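Local coordinates for carbon monoxide oxidation system transcription regulator CooA-1 (Carboxydothermus hydrogenoformans, PDB 2HKX), which senses carbon monoxide through a bound heme and probably acts as a DNA-binding transcription factor of the CRP type, at residues E146-A151 with I163-G168; N11-L16 with V49-S54; V57-A62 with T83-Q88. The protein carries 2 engineered substitutions. All blocks are in the same frame, centred on the assembly; numbering follows the deposited sequence.

Following the chain from the N terminus, contact 2 comes first: it brings 11-16 against strand 48-54 and closes a loop of about 30 residues. Contact 3 opens directly afterwards on strand 56-63 and closes at 83-88, whose strand part, 86-88, runs antiparallel beside it and whose loop part meets the heme. Contact 1 closes a short loop between helix 140-155 and strand 162-166. The three are in series, none nested or crossed. Contacts 2 and 3 belong to the beta-rich sensor half and touch, Phe50 CE2 lying 3.9 Å from Ile87 CD1. Contact 1, beyond helix 111-137 in the Crp-like helix-turn-helix half, probably the DNA-binding one, has its nearest atoms about 10 Å from those of contact 3.

Contact 1 (E146-A151 with I163-G168); sequences EFLVQA and IKLELG
In the Crp-like helix-turn-helix domain, Leu165 of strand 162-166 and Leu167, just past its end, pack against one side of helix 140-155. The side chains meet through apolar atoms, and no hydrogen bond crosses. Ala151 sits in the middle: its CB is 3.9 Å from Leu165 CD2 and 4.1 Å from Leu167 CD1, so this small side chain touches one branch of each leucine. Leu165 CD2 also comes up to the backbone of the helix, 3.4 Å from Ala151 O, a carbonyl that accepts a hydrogen bond from Thr155. Its other methyl reaches one turn back, where Leu165 CD1 meets Leu148 CD2 at 4.3 Å. Phe147 does not start out aimed at the strand, but with CG set anti to the backbone N (chi1 171°) its ring swings across, and CE2 ends 4.4 Å from Leu167 CG. Beyond the strand end, Arg56 NH1 hydrogen-bonds to Gly168 O. Strand 162-166 lies between strands 157-159 and 205-208 in its sheet, and Leu148 and Leu167 both touch Leu206 on the latter. Phe147 continues the core onto helix 171-178 through Ile174, Met177 and Leu178, while Leu148 meets Leu214 of helix 211-217.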
loop_
_atom_site.group_PDB
_atom_site.type_symbol
_atom_site.label_atom_id
_atom_site.label_comp_id
_atom_site.label_asym_id
_atom_site.label_seq_id
_atom_site.Cartn_x
_atom_site.Cartn_y
_atom_site.Cartn_z
ATOM N N GLU A 146 2.995 -16.544 4.713
ATOM C CA GLU A 146 2.214 -15.290 4.956
ATOM C C GLU A 146 1.439 -14.792 3.717
ATOM O O GLU A 146 0.295 -14.297 3.822
ATOM C CB GLU A 146 3.083 -14.145 5.530
ATOM C CG GLU A 146 2.206 -12.970 6.033
ATOM C CD GLU A 146 2.951 -11.686 6.455
ATOM O OE1 GLU A 146 2.290 -10.845 7.136
ATOM O OE2 GLU A 146 4.153 -11.514 6.114
ATOM N N PHE A 147 2.061 -14.934 2.554
ATOM C CA PHE A 147 1.427 -14.572 1.296
ATOM C C PHE A 147 0.165 -15.429 1.019
ATOM O O PHE A 147 -0.943 -14.897 0.770
ATOM C CB PHE A 147 2.440 -14.689 0.163
ATOM C CG PHE A 147 1.831 -14.533 -1.199
ATOM C CD1 PHE A 147 1.487 -13.266 -1.685
ATOM C CD2 PHE A 147 1.584 -15.638 -1.992
ATOM C CE1 PHE A 147 0.909 -13.135 -2.959
ATOM C CE2 PHE A 147 1.008 -15.512 -3.258
ATOM C CZ PHE A 147 0.668 -14.270 -3.737
ATOM N N LEU A 148 0.329 -16.745 1.118
ATOM C CA LEU A 148 -0.774 -17.715 0.997
ATOM C C LEU A 148 -1.933 -17.517 1.974
ATOM O O LEU A 148 -3.105 -17.529 1.577
ATOM C CB LEU A 148 -0.222 -19.137 1.159
ATOM C CG LEU A 148 0.789 -19.561 0.084
ATOM C CD1 LEU A 148 1.020 -21.021 0.189
ATOM C CD2 LEU A 148 0.258 -19.244 -1.309
ATOM N N VAL A 149 -1.599 -17.418 3.255
ATOM C CA VAL A 149 -2.566 -17.129 4.266
ATOM C C VAL A 149 -3.337 -15.825 3.944
ATOM O O VAL A 149 -4.542 -15.843 3.931
ATOM C CB VAL A 149 -1.909 -17.075 5.700
ATOM C CG1 VAL A 149 -2.882 -16.470 6.765
ATOM C CG2 VAL A 149 -1.425 -18.440 6.102
ATOM N N GLN A 150 -2.657 -14.717 3.645
ATOM C CA GLN A 150 -3.408 -13.469 3.300
ATOM C C GLN A 150 -4.233 -13.584 2.035
ATOM O O GLN A 150 -5.381 -13.132 2.001
ATOM C CB GLN A 150 -2.531 -12.213 3.234
ATOM C CG GLN A 150 -3.382 -10.893 3.220
ATOM C CD GLN A 150 -4.180 -10.681 4.501
ATOM O OE1 GLN A 150 -3.603 -10.405 5.545
ATOM N NE2 GLN A 150 -5.509 -10.826 4.431
ATOM N N ALA A 151 -3.640 -14.199 1.011
ATOM C CA ALA A 151 -4.307 -14.451 -0.254
ATOM C C ALA A 151 -5.557 -15.280 -0.035
ATOM O O ALA A 151 -6.569 -15.050 -0.683
ATOM C CB ALA A 151 -3.370 -15.137 -1.238
ATOM N N ILE A 163 -9.683 -24.649 0.739
ATOM C CA ILE A 163 -9.860 -23.306 0.208
ATOM C C ILE A 163 -9.193 -23.252 -1.149
ATOM O O ILE A 163 -8.002 -23.564 -1.284
ATOM C CB ILE A 163 -9.232 -22.216 1.140
ATOM C CG1 ILE A 163 -9.969 -22.153 2.483
ATOM C CG2 ILE A 163 -9.192 -20.832 0.441
ATOM C CD1 ILE A 163 -9.081 -21.632 3.626
ATOM N N LYS A 164 -9.961 -22.858 -2.154
ATOM C CA LYS A 164 -9.432 -22.721 -3.494
ATOM C C LYS A 164 -8.791 -21.347 -3.657
ATOM O O LYS A 164 -9.430 -20.320 -3.427
ATOM C CB LYS A 164 -10.534 -22.902 -4.532
ATOM C CG LYS A 164 -10.024 -23.403 -5.873
ATOM C CD LYS A 164 -10.471 -22.496 -7.025
ATOM C CE LYS A 164 -11.812 -22.914 -7.605
ATOM N NZ LYS A 164 -12.861 -23.084 -6.563
ATOM N N LEU A 165 -7.536 -21.341 -4.074
ATOM C CA LEU A 165 -6.819 -20.109 -4.370
ATOM C C LEU A 165 -6.391 -20.020 -5.828
ATOM O O LEU A 165 -5.381 -20.609 -6.211
ATOM C CB LEU A 165 -5.566 -20.032 -3.514
ATOM C CG LEU A 165 -5.464 -19.396 -2.156
ATOM C CD1 LEU A 165 -3.989 -19.446 -1.808
ATOM C CD2 LEU A 165 -5.914 -17.943 -2.279
ATOM N N GLU A 166 -7.136 -19.250 -6.618
ATOM C CA GLU A 166 -6.787 -18.935 -8.005
ATOM C C GLU A 166 -5.964 -17.664 -8.066
ATOM O O GLU A 166 -6.503 -16.555 -8.210
ATOM C CB GLU A 166 -8.052 -18.737 -8.859
ATOM C CG GLU A 166 -9.057 -19.878 -8.841
ATOM C CD GLU A 166 -10.333 -19.582 -9.637
ATOM O OE1 GLU A 166 -11.038 -20.566 -9.989
ATOM O OE2 GLU A 166 -10.638 -18.386 -9.918
ATOM N N LEU A 167 -4.652 -17.816 -7.984
ATOM C CA LEU A 167 -3.738 -16.660 -7.978
ATOM C C LEU A 167 -3.590 -15.949 -9.343
ATOM O O LEU A 167 -3.352 -14.736 -9.388
ATOM C CB LEU A 167 -2.365 -17.086 -7.424
ATOM C CG LEU A 167 -2.070 -17.116 -5.904
ATOM C CD1 LEU A 167 -3.277 -16.845 -5.004
ATOM C CD2 LEU A 167 -1.401 -18.426 -5.518
ATOM N N GLY A 168 -3.735 -16.693 -10.442
ATOM C CA GLY A 168 -3.428 -16.188 -11.789
ATOM C C GLY A 168 -1.941 -15.866 -11.965
ATOM O O GLY A 168 -1.576 -15.041 -12.799
#

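Contact 2 (N11-L16 with V49-S54); sequences NLLEVL and VFLVKS
The N-terminal part of the sensor domain is packed onto its beta-structure here, three leucines of 11-16 converging on Leu51 of strand 48-54. They all meet the same methyl: Leu51 CD1 is 4.1 Å from Leu13 CD2, 4.2 Å from Leu16 CD2 and 4.5 Å from Leu12 CD1. Leu51 holds CG between its backbone N and carbonyl carbon (chi1 61°), and its side chain projects off the strand into the leucine cluster. The domain belongs to the cyclic nucleotide-binding, cupin-like family, and strand 48-54 runs between strands 78-80 and 93-99 in one of its antiparallel sheets. The 12-15 turn, only weakly bonded as a helix, lies over that sheet rather than in it. Leu13 is the member that reaches farthest along the strand: its two branches divide, CD2 staying with Leu51 and CD1 coming within 3.7 Å of Lys53 O. At that point the strand turns a corner, with Lys53 and Ser54 both facing Thr94 in a classic beta bulge; the Lys53 amine leads away to a salt bridge with Glu30. Leu12 and Leu16 both touch Phe113 of helix 111-137, and the side chain of Leu12 comes about 7 Å from the heme.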
loop_
_atom_site.group_PDB
_atom_site.type_symbol
_atom_site.label_atom_id
_atom_site.label_comp_id
_atom_site.label_asym_id
_atom_site.label_seq_id
_atom_site.Cartn_x
_atom_site.Cartn_y
_atom_site.Cartn_z
ATOM N N ASN A 11 -14.747 -0.747 -5.136
ATOM C CA ASN A 11 -15.447 -0.646 -6.428
ATOM C C ASN A 11 -15.483 0.760 -7.043
ATOM O O ASN A 11 -16.511 1.451 -6.993
ATOM C CB ASN A 11 -16.888 -1.168 -6.293
ATOM C CG ASN A 11 -16.984 -2.684 -6.384
ATOM O OD1 ASN A 11 -16.034 -3.410 -6.078
ATOM N ND2 ASN A 11 -18.149 -3.168 -6.802
ATOM N N LEU A 12 -14.367 1.161 -7.649
ATOM C CA LEU A 12 -14.232 2.496 -8.231
ATOM C C LEU A 12 -14.773 2.572 -9.663
ATOM O O LEU A 12 -14.706 3.624 -10.298
ATOM C CB LEU A 12 -12.758 2.917 -8.212
ATOM C CG LEU A 12 -12.306 4.334 -7.836
ATOM C CD1 LEU A 12 -10.833 4.482 -8.194
ATOM C CD2 LEU A 12 -13.122 5.451 -8.476
ATOM N N LEU A 13 -15.291 1.456 -10.173
ATOM C CA LEU A 13 -15.886 1.425 -11.514
ATOM C C LEU A 13 -17.393 1.680 -11.491
ATOM O O LEU A 13 -17.901 2.446 -12.310
ATOM C CB LEU A 13 -15.576 0.108 -12.237
ATOM C CG LEU A 13 -14.205 -0.111 -12.888
ATOM C CD1 LEU A 13 -14.224 -1.419 -13.674
ATOM C CD2 LEU A 13 -13.786 1.056 -13.792
ATOM N N GLU A 14 -18.094 1.034 -10.555
ATOM C CA GLU A 14 -19.538 1.236 -10.358
ATOM C C GLU A 14 -19.862 2.698 -10.082
ATOM O O GLU A 14 -20.963 3.167 -10.377
ATOM C CB GLU A 14 -20.062 0.375 -9.202
ATOM C CG GLU A 14 -20.469 -1.042 -9.590
ATOM C CD GLU A 14 -19.285 -1.934 -9.920
ATOM O OE1 GLU A 14 -18.244 -1.845 -9.229
ATOM O OE2 GLU A 14 -19.400 -2.730 -10.876
ATOM N N VAL A 15 -18.886 3.397 -9.507
ATOM C CA VAL A 15 -18.986 4.817 -9.201
ATOM C C VAL A 15 -18.905 5.643 -10.487
ATOM O O VAL A 15 -19.820 6.412 -10.799
ATOM C CB VAL A 15 -17.878 5.246 -8.203
ATOM C CG1 VAL A 15 -17.928 6.738 -7.942
ATOM C CG2 VAL A 15 -18.014 4.478 -6.894
ATOM N N LEU A 16 -17.824 5.453 -11.243
ATOM C CA LEU A 16 -17.569 6.223 -12.468
ATOM C C LEU A 16 -18.575 5.925 -13.594
ATOM O O LEU A 16 -18.480 6.487 -14.689
ATOM C CB LEU A 16 -16.111 6.007 -12.928
ATOM C CG LEU A 16 -15.410 6.965 -13.909
ATOM C CD1 LEU A 16 -15.602 8.432 -13.538
ATOM C CD2 LEU A 16 -13.923 6.636 -14.011
ATOM N N VAL A 49 -2.752 10.672 -12.858
ATOM C CA VAL A 49 -3.457 9.640 -12.105
ATOM C C VAL A 49 -4.244 8.779 -13.099
ATOM O O VAL A 49 -4.838 9.292 -14.046
ATOM C CB VAL A 49 -4.385 10.229 -11.027
ATOM C CG1 VAL A 49 -5.226 9.136 -10.373
ATOM C CG2 VAL A 49 -3.569 10.965 -9.976
ATOM N N PHE A 50 -4.217 7.464 -12.902
ATOM C CA PHE A 50 -4.905 6.582 -13.816
ATOM C C PHE A 50 -5.647 5.480 -13.077
ATOM O O PHE A 50 -5.255 5.062 -11.976
ATOM C CB PHE A 50 -3.929 6.000 -14.864
ATOM C CG PHE A 50 -2.955 4.964 -14.308
ATOM C CD1 PHE A 50 -3.283 3.617 -14.302
ATOM C CD2 PHE A 50 -1.706 5.355 -13.811
ATOM C CE1 PHE A 50 -2.374 2.650 -13.787
ATOM C CE2 PHE A 50 -0.784 4.417 -13.298
ATOM C CZ PHE A 50 -1.113 3.060 -13.281
ATOM N N LEU A 51 -6.731 5.013 -13.683
ATOM C CA LEU A 51 -7.336 3.773 -13.207
ATOM C C LEU A 51 -7.483 2.745 -14.303
ATOM O O LEU A 51 -7.702 3.094 -15.450
ATOM C CB LEU A 51 -8.666 3.994 -12.474
ATOM C CG LEU A 51 -9.867 4.611 -13.137
ATOM C CD1 LEU A 51 -11.069 3.875 -12.622
ATOM C CD2 LEU A 51 -9.920 6.067 -12.752
ATOM N N VAL A 52 -7.314 1.481 -13.919
ATOM C CA VAL A 52 -7.488 0.346 -14.805
ATOM C C VAL A 52 -8.983 0.175 -15.061
ATOM O O VAL A 52 -9.775 -0.027 -14.128
ATOM C CB VAL A 52 -6.831 -0.938 -14.200
ATOM C CG1 VAL A 52 -6.647 -2.020 -15.260
ATOM C CG2 VAL A 52 -5.493 -0.579 -13.613
ATOM N N LYS A 53 -9.369 0.334 -16.324
ATOM C CA LYS A 53 -10.754 0.139 -16.748
ATOM C C LYS A 53 -10.956 -1.357 -16.980
ATOM O O LYS A 53 -11.959 -1.944 -16.560
ATOM C CB LYS A 53 -11.054 0.959 -18.010
ATOM C CG LYS A 53 -12.458 0.779 -18.594
ATOM C CD LYS A 53 -12.692 1.713 -19.765
ATOM C CE LYS A 53 -14.004 1.404 -20.495
ATOM N NZ LYS A 53 -14.137 2.244 -21.725
ATOM N N SER A 54 -9.984 -1.973 -17.639
ATOM C CA SER A 54 -10.030 -3.405 -17.881
ATOM C C SER A 54 -8.631 -3.979 -17.973
ATOM O O SER A 54 -7.692 -3.292 -18.383
ATOM C CB SER A 54 -10.859 -3.740 -19.132
ATOM O OG SER A 54 -10.196 -3.361 -20.324
#

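Contact 3 (V57-A62 with T83-Q88); sequences VRVYLA and TRAFIQ. With HEM (protoporphyrin IX containing Fe), chain C.
Arg58 and Gln88 exchange a pair of backbone hydrogen bonds, Arg58 N giving to Gln88 O at 2.9 Å and Gln88 N returning to Arg58 O. Two residues on, Tyr60 and Phe86 do the same; the bond from Phe86 N to Tyr60 O is short at 2.7 Å but bent, with 138° at the hydrogen. Before Phe86 the chain is a loop, and a water joins it to strand 56-63, accepting from Ala62 N at 3.1 Å and donating to Arg84 O. Arg84 then turns to a heme propionate: its NH2 makes a weak hydrogen bond to O1A of the heme, 2.6 Å long. Thr83 OG1 and Arg84 N bond to O2A, whose position is less certain. This is an antiparallel pairing inside the second sheet of the cyclic nucleotide-binding fold, where strands 38-40 and 66-74 flank the two. Thr83 and Arg84 lie in the loop just before strand 86-89. On the face bearing Arg58, Tyr60, Phe86 and Gln88, Tyr60 CG set between the backbone N and the carbonyl carbon (chi1 67°) lays the ring between Arg58 and Phe86. Phe86 CB sits over one side, 3.5 Å from the Tyr60 centroid in a CH-pi contact, while Arg58 NH1 lies over the other, 3.4 Å above the plane; Gln88 CB comes in at the ring edge. The Tyr60 and Phe86 rings are nearly parallel (20°) but slid apart and barely overlap. Arg58, extended and running alongside Gln88, makes a salt bridge with Glu67 through its NH2. On the opposite face, which carries Val59 and Ile87, Val59 CG1 meets Ala85 CB at 3.7 Å and Val57 CG2 meets Ile87 CG2 at 3.8 Å. Leu61 CD1 touches Ala85 CB and Arg84 CG, and Leu61 also packs on Phe137 of the second subunit.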
loop_
_atom_site.group_PDB
_atom_site.type_symbol
_atom_site.label_atom_id
_atom_site.label_comp_id
_atom_site.label_asym_id
_atom_site.label_seq_id
_atom_site.Cartn_x
_atom_site.Cartn_y
_atom_site.Cartn_z
ATOM N N VAL A 57 -2.518 -4.725 -14.424
ATOM C CA VAL A 57 -1.158 -4.193 -14.542
ATOM C C VAL A 57 -0.302 -4.466 -13.285
ATOM O O VAL A 57 -0.814 -4.649 -12.183
ATOM C CB VAL A 57 -1.095 -2.699 -15.026
ATOM C CG1 VAL A 57 -2.173 -2.403 -16.075
ATOM C CG2 VAL A 57 -1.234 -1.724 -13.893
ATOM N N ARG A 58 1.006 -4.444 -13.511
ATOM C CA ARG A 58 2.022 -4.883 -12.592
ATOM C C ARG A 58 2.864 -3.653 -12.238
ATOM O O ARG A 58 3.332 -2.952 -13.119
ATOM C CB ARG A 58 2.849 -5.907 -13.361
ATOM C CG ARG A 58 3.754 -6.716 -12.556
ATOM C CD ARG A 58 4.761 -7.402 -13.471
ATOM N NE ARG A 58 5.924 -7.614 -12.651
ATOM C CZ ARG A 58 7.177 -7.581 -13.060
ATOM N NH1 ARG A 58 7.477 -7.350 -14.342
ATOM N NH2 ARG A 58 8.119 -7.801 -12.161
ATOM N N VAL A 59 3.046 -3.382 -10.948
ATOM C CA VAL A 59 3.851 -2.243 -10.523
ATOM C C VAL A 59 5.073 -2.877 -9.948
ATOM O O VAL A 59 4.976 -3.775 -9.113
ATOM C CB VAL A 59 3.118 -1.376 -9.461
ATOM C CG1 VAL A 59 4.027 -0.259 -8.951
ATOM C CG2 VAL A 59 1.785 -0.843 -10.032
ATOM N N TYR A 60 6.239 -2.471 -10.437
ATOM C CA TYR A 60 7.430 -3.142 -10.002
ATOM C C TYR A 60 8.631 -2.243 -10.002
ATOM O O TYR A 60 8.710 -1.260 -10.735
ATOM C CB TYR A 60 7.679 -4.431 -10.804
ATOM C CG TYR A 60 8.014 -4.210 -12.283
ATOM C CD1 TYR A 60 7.010 -4.062 -13.213
ATOM C CD2 TYR A 60 9.327 -4.208 -12.732
ATOM C CE1 TYR A 60 7.281 -3.889 -14.546
ATOM C CE2 TYR A 60 9.624 -4.023 -14.080
ATOM C CZ TYR A 60 8.580 -3.851 -14.982
ATOM O OH TYR A 60 8.795 -3.680 -16.339
ATOM N N LEU A 61 9.590 -2.628 -9.182
ATOM C CA LEU A 61 10.894 -1.994 -9.147
ATOM C C LEU A 61 11.824 -2.819 -10.032
ATOM O O LEU A 61 11.640 -4.037 -10.085
ATOM C CB LEU A 61 11.357 -2.106 -7.713
ATOM C CG LEU A 61 11.026 -0.998 -6.725
ATOM C CD1 LEU A 61 10.002 0.065 -7.143
ATOM C CD2 LEU A 61 10.879 -1.502 -5.313
ATOM N N ALA A 62 12.824 -2.178 -10.684
ATOM C CA ALA A 62 13.840 -2.859 -11.485
ATOM C C ALA A 62 15.246 -2.289 -11.244
ATOM O O ALA A 62 15.431 -1.093 -11.003
ATOM C CB ALA A 62 13.519 -2.787 -12.974
ATOM N N THR A 83 6.076 7.794 -9.492
ATOM C CA THR A 83 6.707 6.789 -8.684
ATOM C C THR A 83 7.949 6.275 -9.423
ATOM O O THR A 83 8.000 6.324 -10.651
ATOM C CB THR A 83 5.657 5.682 -8.377
ATOM O OG1 THR A 83 5.451 5.594 -6.970
ATOM C CG2 THR A 83 6.015 4.353 -8.960
ATOM N N ARG A 84 8.943 5.800 -8.675
ATOM C CA ARG A 84 10.154 5.151 -9.240
ATOM C C ARG A 84 9.897 3.780 -9.850
ATOM O O ARG A 84 10.837 3.060 -10.244
ATOM C CB ARG A 84 11.199 4.970 -8.146
ATOM C CG ARG A 84 10.969 3.721 -7.267
ATOM C CD ARG A 84 11.859 3.743 -6.037
ATOM N NE ARG A 84 11.239 4.661 -5.092
ATOM C CZ ARG A 84 11.865 5.424 -4.203
ATOM N NH1 ARG A 84 13.192 5.409 -4.097
ATOM N NH2 ARG A 84 11.131 6.185 -3.420
ATOM N N ALA A 85 8.645 3.387 -9.933
ATOM C CA ALA A 85 8.336 2.034 -10.355
ATOM C C ALA A 85 7.976 1.946 -11.824
ATOM O O ALA A 85 7.451 2.896 -12.409
ATOM C CB ALA A 85 7.234 1.486 -9.529
ATOM N N PHE A 86 8.284 0.796 -12.418
ATOM C CA PHE A 86 7.785 0.467 -13.729
ATOM C C PHE A 86 6.352 -0.010 -13.621
ATOM O O PHE A 86 5.935 -0.497 -12.579
ATOM C CB PHE A 86 8.656 -0.592 -14.383
ATOM C CG PHE A 86 9.995 -0.078 -14.810
ATOM C CD1 PHE A 86 11.034 0.055 -13.888
ATOM C CD2 PHE A 86 10.208 0.303 -16.130
ATOM C CE1 PHE A 86 12.270 0.545 -14.285
ATOM C CE2 PHE A 86 11.456 0.802 -16.540
ATOM C CZ PHE A 86 12.480 0.928 -15.616
ATOM N N ILE A 87 5.602 0.164 -14.704
ATOM C CA ILE A 87 4.191 -0.242 -14.767
ATOM C C ILE A 87 3.987 -0.918 -16.120
ATOM O O ILE A 87 4.160 -0.298 -17.156
ATOM C CB ILE A 87 3.208 0.965 -14.570
ATOM C CG1 ILE A 87 3.545 1.726 -13.276
ATOM C CG2 ILE A 87 1.749 0.469 -14.562
ATOM C CD1 ILE A 87 2.795 2.992 -13.040
ATOM N N GLN A 88 3.640 -2.205 -16.080
ATOM C CA GLN A 88 3.565 -3.038 -17.255
ATOM C C GLN A 88 2.203 -3.732 -17.327
ATOM O O GLN A 88 1.642 -4.172 -16.304
ATOM C CB GLN A 88 4.710 -4.085 -17.229
ATOM C CG GLN A 88 4.658 -5.192 -18.290
ATOM C CD GLN A 88 5.869 -6.129 -18.283
ATOM O OE1 GLN A 88 6.589 -6.236 -19.286
ATOM N NE2 GLN A 88 6.072 -6.844 -17.181
HETATM C CHA HEM C . 4.480 9.479 -4.242
HETATM C CHB HEM C . 0.769 6.442 -4.850
HETATM C CHC HEM C . -2.140 10.134 -6.204
HETATM C CHD HEM C . 1.256 13.200 -4.690
HETATM C C1A HEM C . 3.780 8.298 -4.317
HETATM C C2A HEM C . 4.283 6.955 -4.124
HETATM C C3A HEM C . 3.256 6.123 -4.277
HETATM C C4A HEM C . 2.062 6.899 -4.598
HETATM C CMA HEM C . 3.308 4.583 -4.159
HETATM C CAA HEM C . 5.756 6.568 -3.804
HETATM C CBA HEM C . 6.720 7.476 -4.593
HETATM C CGA HEM C . 7.954 6.809 -5.183
HETATM O O1A HEM C . 9.065 7.077 -4.688
HETATM O O2A HEM C . 7.863 6.027 -6.163
HETATM C C1B HEM C . -0.343 7.173 -5.262
HETATM C C2B HEM C . -1.673 6.638 -5.504
HETATM C C3B HEM C . -2.470 7.658 -5.879
HETATM C C4B HEM C . -1.681 8.874 -5.885
HETATM C CMB HEM C . -2.076 5.149 -5.365
HETATM C CAB HEM C . -3.969 7.587 -6.248
HETATM C CBB HEM C . -4.859 6.944 -5.463
HETATM C C1C HEM C . -1.515 11.311 -5.877
HETATM C C2C HEM C . -2.077 12.656 -5.930
HETATM C C3C HEM C . -1.141 13.511 -5.512
HETATM C C4C HEM C . 0.052 12.724 -5.176
HETATM C CMC HEM C . -3.495 13.049 -6.381
HETATM C CAC HEM C . -1.316 15.049 -5.405
HETATM C CBC HEM C . -0.416 15.894 -5.961
HETATM C C1D HEM C . 2.418 12.466 -4.485
HETATM C C2D HEM C . 3.678 13.113 -4.175
HETATM C C3D HEM C . 4.723 11.982 -4.041
HETATM C C4D HEM C . 3.946 10.754 -4.259
HETATM C CMD HEM C . 3.871 14.641 -4.044
HETATM C CAD HEM C . 6.244 12.152 -3.710
HETATM C CBD HEM C . 7.104 12.825 -4.819
HETATM C CGD HEM C . 7.628 14.262 -4.578
HETATM O O1D HEM C . 8.759 14.481 -4.044
HETATM O O2D HEM C . 6.925 15.245 -4.946
HETATM N NA HEM C . 2.444 8.206 -4.623
HETATM N NB HEM C . -0.403 8.539 -5.516
HETATM N NC HEM C . -0.225 11.391 -5.399
HETATM N ND HEM C . 2.592 11.071 -4.529
HETATM FE FE HEM C . 1.091 9.741 -5.066
HETATM O O HOH W 1 12.519 0.943 -10.399
#